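Local coordinates for carbohydrate binding protein, putative, cbp2D (Cellvibrio japonicus, PDB 7B21) that carries a covalently bound heme c in this cytochrome c domain and probably transfers electrons, as part of a longer, putatively polysaccharide-binding protein, at residues A[57-62]-A[81-86]. Numbering follows the deposited sequence.
Sequences ALRDFI and DIEAFI. With NA (sodium ion), chain C; HEC (heme c), chain B.
In this cytochrome c domain the first turn of helix 58-65, at L58, R59 and I62, packs against I82, E83 and I86 in the C-terminal half of helix 76-86, the local axes 8.8 Å apart at an angle of 125°. E83 joins the two. With CG anti to the backbone N (chi1 171°) and the chain extended beyond it, its carboxylate reaches the start of the other helix, where E83 OE2 accepts a 2.9 Å hydrogen bond from R59 N, arriving from well above the carboxylate plane. The second oxygen takes the R59 side chain: NE lies 2.8 Å from E83 OE1 in a nearly straight hydrogen bond, part of a salt bridge, in the guanidinium plane but tilted out of the carboxylate plane, and a water spans R59 NH2 and the same OE1. A bend at chi3 (64°) turns the guanidinium edge to this oxygen. On the heme side the contact is apolar. L58 runs past the E83 stem in the opposite direction and sets CD2 3.8 Å from I86 CG2, while its CD1 touches heme methyl CMA at 3.5 Å. I62 CD1 lies over E83 N, near I82 CG2 and I86 CD1; I82 CG2 and I62 CD1 both meet heme methyl CMB, and I62 O binds the sodium ion. One carboxylate thus grips R59 twice, probably helped by the helix dipole, beside hydrocarbon walling the heme edge.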
ATOM      1  N   ALA A  57       3.304 -11.117  -3.007  1.00  7.55           N
ATOM      2  CA  ALA A  57       1.920 -10.671  -2.875  1.00  7.33           C
ATOM      3  C   ALA A  57       1.950  -9.241  -2.342  1.00  6.81           C
ATOM      4  O   ALA A  57       2.811  -8.866  -1.534  1.00  7.03           O
ATOM      5  CB  ALA A  57       1.146 -11.553  -1.928  1.00  7.98           C
ATOM      6  N   LEU A  58       0.961  -8.438  -2.742  1.00  6.48           N
ATOM      7  CA  LEU A  58       0.935  -7.030  -2.328  1.00  6.33           C
ATOM      8  C   LEU A  58       1.036  -6.899  -0.795  1.00  6.05           C
ATOM      9  O   LEU A  58       1.804  -6.082  -0.296  1.00  6.27           O
ATOM     10  CB  LEU A  58      -0.300  -6.365  -2.931  1.00  6.33           C
ATOM     11  CG  LEU A  58      -0.559  -4.920  -2.506  1.00  6.40           C
ATOM     12  CD1 LEU A  58       0.647  -4.028  -2.725  1.00  6.97           C
ATOM     13  CD2 LEU A  58      -1.729  -4.373  -3.293  1.00  7.20           C
ATOM     14  N   ARG A  59       0.267  -7.683  -0.052  1.00  6.15           N
ATOM     15  CA  ARG A  59       0.301  -7.526   1.421  1.00  6.54           C
ATOM     16  C   ARG A  59       1.711  -7.818   1.943  1.00  5.94           C
ATOM     17  O   ARG A  59       2.156  -7.175   2.887  1.00  6.57           O
ATOM     18  CB  ARG A  59      -0.710  -8.399   2.155  1.00  6.93           C
ATOM     19  CG  ARG A  59      -0.615  -9.896   1.917  1.00  7.34           C
ATOM     20  CD  ARG A  59      -1.559 -10.675   2.800  1.00  7.52           C
ATOM     21  NE  ARG A  59      -2.955 -10.386   2.535  1.00  7.00           N
ATOM     22  CZ  ARG A  59      -3.952 -10.976   3.181  1.00  7.20           C
ATOM     23  NH1 ARG A  59      -3.712 -11.843   4.141  1.00  8.66           N
ATOM     24  NH2 ARG A  59      -5.208 -10.694   2.869  1.00  7.33           N
ATOM     25  N   ASP A  60       2.418  -8.790   1.352  1.00  6.56           N
ATOM     26  CA  ASP A  60       3.747  -9.159   1.833  1.00  7.29           C
ATOM     27  C   ASP A  60       4.762  -8.100   1.414  1.00  6.47           C
ATOM     28  O   ASP A  60       5.670  -7.804   2.197  1.00  7.18           O
ATOM     29  CB  ASP A  60       4.136 -10.537   1.329  1.00  7.65           C
ATOM     30  CG  ASP A  60       3.238 -11.610   1.902  1.00  8.93           C
ATOM     31  OD1 ASP A  60       2.744 -11.475   3.024  1.00 10.23           O
ATOM     32  OD2 ASP A  60       2.993 -12.607   1.171  1.00 12.18           O
ATOM     33  N   PHE A  61       4.601  -7.507   0.242  1.00  6.29           N
ATOM     34  CA  PHE A  61       5.428  -6.346  -0.142  1.00  6.65           C
ATOM     35  C   PHE A  61       5.287  -5.256   0.908  1.00  5.99           C
ATOM     36  O   PHE A  61       6.251  -4.663   1.344  1.00  6.40           O
ATOM     37  CB  PHE A  61       4.981  -5.870  -1.525  1.00  6.88           C
ATOM     38  CG  PHE A  61       5.688  -4.596  -1.968  1.00  6.59           C
ATOM     39  CD1 PHE A  61       5.293  -3.350  -1.494  1.00  6.68           C
ATOM     40  CD2 PHE A  61       6.719  -4.647  -2.883  1.00  7.39           C
ATOM     41  CE1 PHE A  61       5.949  -2.203  -1.906  1.00  6.93           C
ATOM     42  CE2 PHE A  61       7.329  -3.494  -3.339  1.00  7.94           C
ATOM     43  CZ  PHE A  61       6.943  -2.269  -2.829  1.00  7.33           C
ATOM     44  N   ILE A  62       4.050  -4.975   1.283  1.00  5.93           N
ATOM     45  CA  ILE A  62       3.789  -3.909   2.284  1.00  6.05           C
ATOM     46  C   ILE A  62       4.447  -4.285   3.599  1.00  6.17           C
ATOM     47  O   ILE A  62       5.153  -3.472   4.226  1.00  6.73           O
ATOM     48  CB  ILE A  62       2.293  -3.626   2.428  1.00  6.01           C
ATOM     49  CG1 ILE A  62       1.719  -3.053   1.126  1.00  6.63           C
ATOM     50  CG2 ILE A  62       2.022  -2.724   3.621  1.00  6.68           C
ATOM     51  CD1 ILE A  62       0.218  -3.025   1.074  1.00  6.94           C
ATOM     52  N   ASP A  81      -5.137  -5.282   5.225  1.00  6.64           N
ATOM     53  CA  ASP A  81      -6.176  -4.263   5.058  1.00  7.07           C
ATOM     54  C   ASP A  81      -5.779  -3.276   3.974  1.00  6.55           C
ATOM     55  O   ASP A  81      -6.606  -2.889   3.127  1.00  6.93           O
ATOM     56  CB  ASP A  81      -6.437  -3.561   6.383  1.00  7.22           C
ATOM     57  CG  ASP A  81      -7.143  -4.381   7.441  1.00  7.87           C
ATOM     58  OD1 ASP A  81      -7.669  -5.475   7.117  1.00  8.22           O
ATOM     59  OD2 ASP A  81      -7.213  -3.895   8.564  1.00  9.85           O
ATOM     60  N   ILE A  82      -4.536  -2.778   4.011  1.00  6.70           N
ATOM     61  CA  ILE A  82      -4.157  -1.796   2.999  1.00  6.19           C
ATOM     62  C   ILE A  82      -4.107  -2.474   1.619  1.00  6.36           C
ATOM     63  O   ILE A  82      -4.509  -1.830   0.654  1.00  6.70           O
ATOM     64  CB  ILE A  82      -2.844  -1.082   3.375  1.00  6.28           C
ATOM     65  CG1 ILE A  82      -2.989  -0.276   4.660  1.00  6.86           C
ATOM     66  CG2 ILE A  82      -2.445  -0.160   2.226  1.00  7.15           C
ATOM     67  CD1 ILE A  82      -1.736   0.416   5.120  1.00  8.09           C
ATOM     68  N   GLU A  83      -3.644  -3.704   1.527  1.00  6.20           N
ATOM     69  CA  GLU A  83      -3.744  -4.432   0.253  1.00  6.26           C
ATOM     70  C   GLU A  83      -5.165  -4.360  -0.285  1.00  6.07           C
ATOM     71  O   GLU A  83      -5.387  -4.053  -1.455  1.00  7.12           O
ATOM     72  CB  GLU A  83      -3.281  -5.872   0.445  1.00  6.41           C
ATOM     73  CG  GLU A  83      -3.549  -6.759  -0.755  1.00  6.93           C
ATOM     74  CD  GLU A  83      -3.191  -8.219  -0.473  1.00  7.39           C
ATOM     75  OE1 GLU A  83      -3.889  -8.821   0.385  1.00  8.10           O
ATOM     76  OE2 GLU A  83      -2.234  -8.742  -1.056  1.00  7.51           O
ATOM     77  N   ALA A  84      -6.128  -4.710   0.571  1.00  6.78           N
ATOM     78  CA  ALA A  84      -7.533  -4.730   0.115  1.00  7.21           C
ATOM     79  C   ALA A  84      -7.937  -3.332  -0.382  1.00  7.09           C
ATOM     80  O   ALA A  84      -8.633  -3.206  -1.399  1.00  8.16           O
ATOM     81  CB  ALA A  84      -8.433  -5.218   1.224  1.00  8.04           C
ATOM     82  N   PHE A  85      -7.549  -2.302   0.331  1.00  7.19           N
ATOM     83  CA  PHE A  85      -7.858  -0.933  -0.076  1.00  7.21           C
ATOM     84  C   PHE A  85      -7.246  -0.610  -1.446  1.00  6.69           C
ATOM     85  O   PHE A  85      -7.958  -0.102  -2.336  1.00  8.01           O
ATOM     86  CB  PHE A  85      -7.368   0.043   0.993  1.00  7.49           C
ATOM     87  CG  PHE A  85      -7.489   1.494   0.603  1.00  7.58           C
ATOM     88  CD1 PHE A  85      -8.708   2.048   0.242  1.00  9.09           C
ATOM     89  CD2 PHE A  85      -6.412   2.335   0.654  1.00  7.90           C
ATOM     90  CE1 PHE A  85      -8.819   3.384  -0.071  1.00  9.97           C
ATOM     91  CE2 PHE A  85      -6.510   3.685   0.343  1.00  8.73           C
ATOM     92  CZ  PHE A  85      -7.722   4.210  -0.006  1.00  9.45           C
ATOM     93  N   ILE A  86      -5.980  -0.883  -1.623  1.00  6.56           N
ATOM     94  CA  ILE A  86      -5.315  -0.597  -2.916  1.00  6.87           C
ATOM     95  C   ILE A  86      -6.015  -1.341  -4.050  1.00  7.24           C
ATOM     96  O   ILE A  86      -6.170  -0.788  -5.151  1.00  8.28           O
ATOM     97  CB  ILE A  86      -3.829  -0.963  -2.820  1.00  6.97           C
ATOM     98  CG1 ILE A  86      -3.103  -0.017  -1.869  1.00  6.70           C
ATOM     99  CG2 ILE A  86      -3.195  -0.961  -4.196  1.00  7.26           C
ATOM    100  CD1 ILE A  86      -1.724  -0.472  -1.515  1.00  7.15           C
TER
HETATM  101 NA    NA C 102       5.748  -3.012   6.519  1.00  7.94          NA
HETATM  102 FE   HEC B 101       5.533   2.892  -0.692  1.00  5.78          FE
HETATM  103  CHA HEC B 101       6.713   1.530  -3.575  1.00  6.14           C
HETATM  104  CHB HEC B 101       2.899   0.769  -0.750  1.00  5.60           C
HETATM  105  CHC HEC B 101       4.533   4.101   2.319  1.00  5.98           C
HETATM  106  CHD HEC B 101       7.981   5.237  -0.818  1.00  5.95           C
HETATM  107  NA  HEC B 101       4.931   1.463  -1.910  1.00  6.27           N
HETATM  108  C1A HEC B 101       5.488   1.085  -3.119  1.00  5.75           C
HETATM  109  C2A HEC B 101       4.647   0.156  -3.799  1.00  6.01           C
HETATM  110  C3A HEC B 101       3.604  -0.094  -2.995  1.00  5.82           C
HETATM  111  C4A HEC B 101       3.768   0.740  -1.819  1.00  5.75           C
HETATM  112  CMA HEC B 101       2.484  -1.067  -3.189  1.00  6.68           C
HETATM  113  CAA HEC B 101       4.903  -0.441  -5.165  1.00  6.69           C
HETATM  114  CBA HEC B 101       4.294   0.451  -6.272  1.00  7.79           C
HETATM  115  CGA HEC B 101       4.358  -0.080  -7.654  1.00  7.54           C
HETATM  116  O1A HEC B 101       4.836  -1.200  -7.877  1.00  8.74           O
HETATM  117  O2A HEC B 101       3.844   0.654  -8.566  1.00  8.32           O
HETATM  118  NB  HEC B 101       4.018   2.488   0.564  1.00  5.27           N
HETATM  119  C1B HEC B 101       3.020   1.573   0.367  1.00  5.64           C
HETATM  120  C2B HEC B 101       2.138   1.551   1.492  1.00  5.52           C
HETATM  121  C3B HEC B 101       2.616   2.446   2.404  1.00  5.62           C
HETATM  122  C4B HEC B 101       3.790   3.072   1.761  1.00  5.73           C
HETATM  123  CMB HEC B 101       0.927   0.691   1.642  1.00  6.15           C
HETATM  124  CAB HEC B 101       2.117   2.745   3.771  1.00  6.18           C
HETATM  125  CBB HEC B 101       2.109   1.562   4.699  1.00  7.12           C
HETATM  126  NC  HEC B 101       6.124   4.357   0.510  1.00  5.93           N
HETATM  127  C1C HEC B 101       5.574   4.752   1.689  1.00  5.75           C
HETATM  128  C2C HEC B 101       6.197   5.936   2.191  1.00  6.07           C
HETATM  129  C3C HEC B 101       7.119   6.320   1.260  1.00  6.04           C
HETATM  130  C4C HEC B 101       7.110   5.318   0.238  1.00  5.79           C
HETATM  131  CMC HEC B 101       5.778   6.648   3.449  1.00  7.16           C
HETATM  132  CAC HEC B 101       7.956   7.557   1.223  1.00  6.51           C
HETATM  133  CBC HEC B 101       8.797   7.846   2.394  1.00  8.15           C
HETATM  134  ND  HEC B 101       7.087   3.249  -1.902  1.00  5.80           N
HETATM  135  C1D HEC B 101       8.013   4.237  -1.775  1.00  5.75           C
HETATM  136  C2D HEC B 101       9.063   4.078  -2.768  1.00  6.92           C
HETATM  137  C3D HEC B 101       8.754   3.006  -3.505  1.00  6.66           C
HETATM  138  C4D HEC B 101       7.470   2.510  -2.995  1.00  6.29           C
HETATM  139  CMD HEC B 101      10.254   4.980  -2.908  1.00  8.09           C
HETATM  140  CAD HEC B 101       9.585   2.323  -4.539  1.00  7.40           C
HETATM  141  CBD HEC B 101      10.362   1.130  -3.848  1.00  7.83           C
HETATM  142  CGD HEC B 101      11.372   0.467  -4.733  1.00  8.78           C
HETATM  143  O1D HEC B 101      11.036  -0.532  -5.418  1.00  8.88           O
HETATM  144  O2D HEC B 101      12.543   0.954  -4.754  1.00 11.36           O
HETATM  145  O   HOH W   1      -6.300  -8.293   1.368  1.00  9.09           O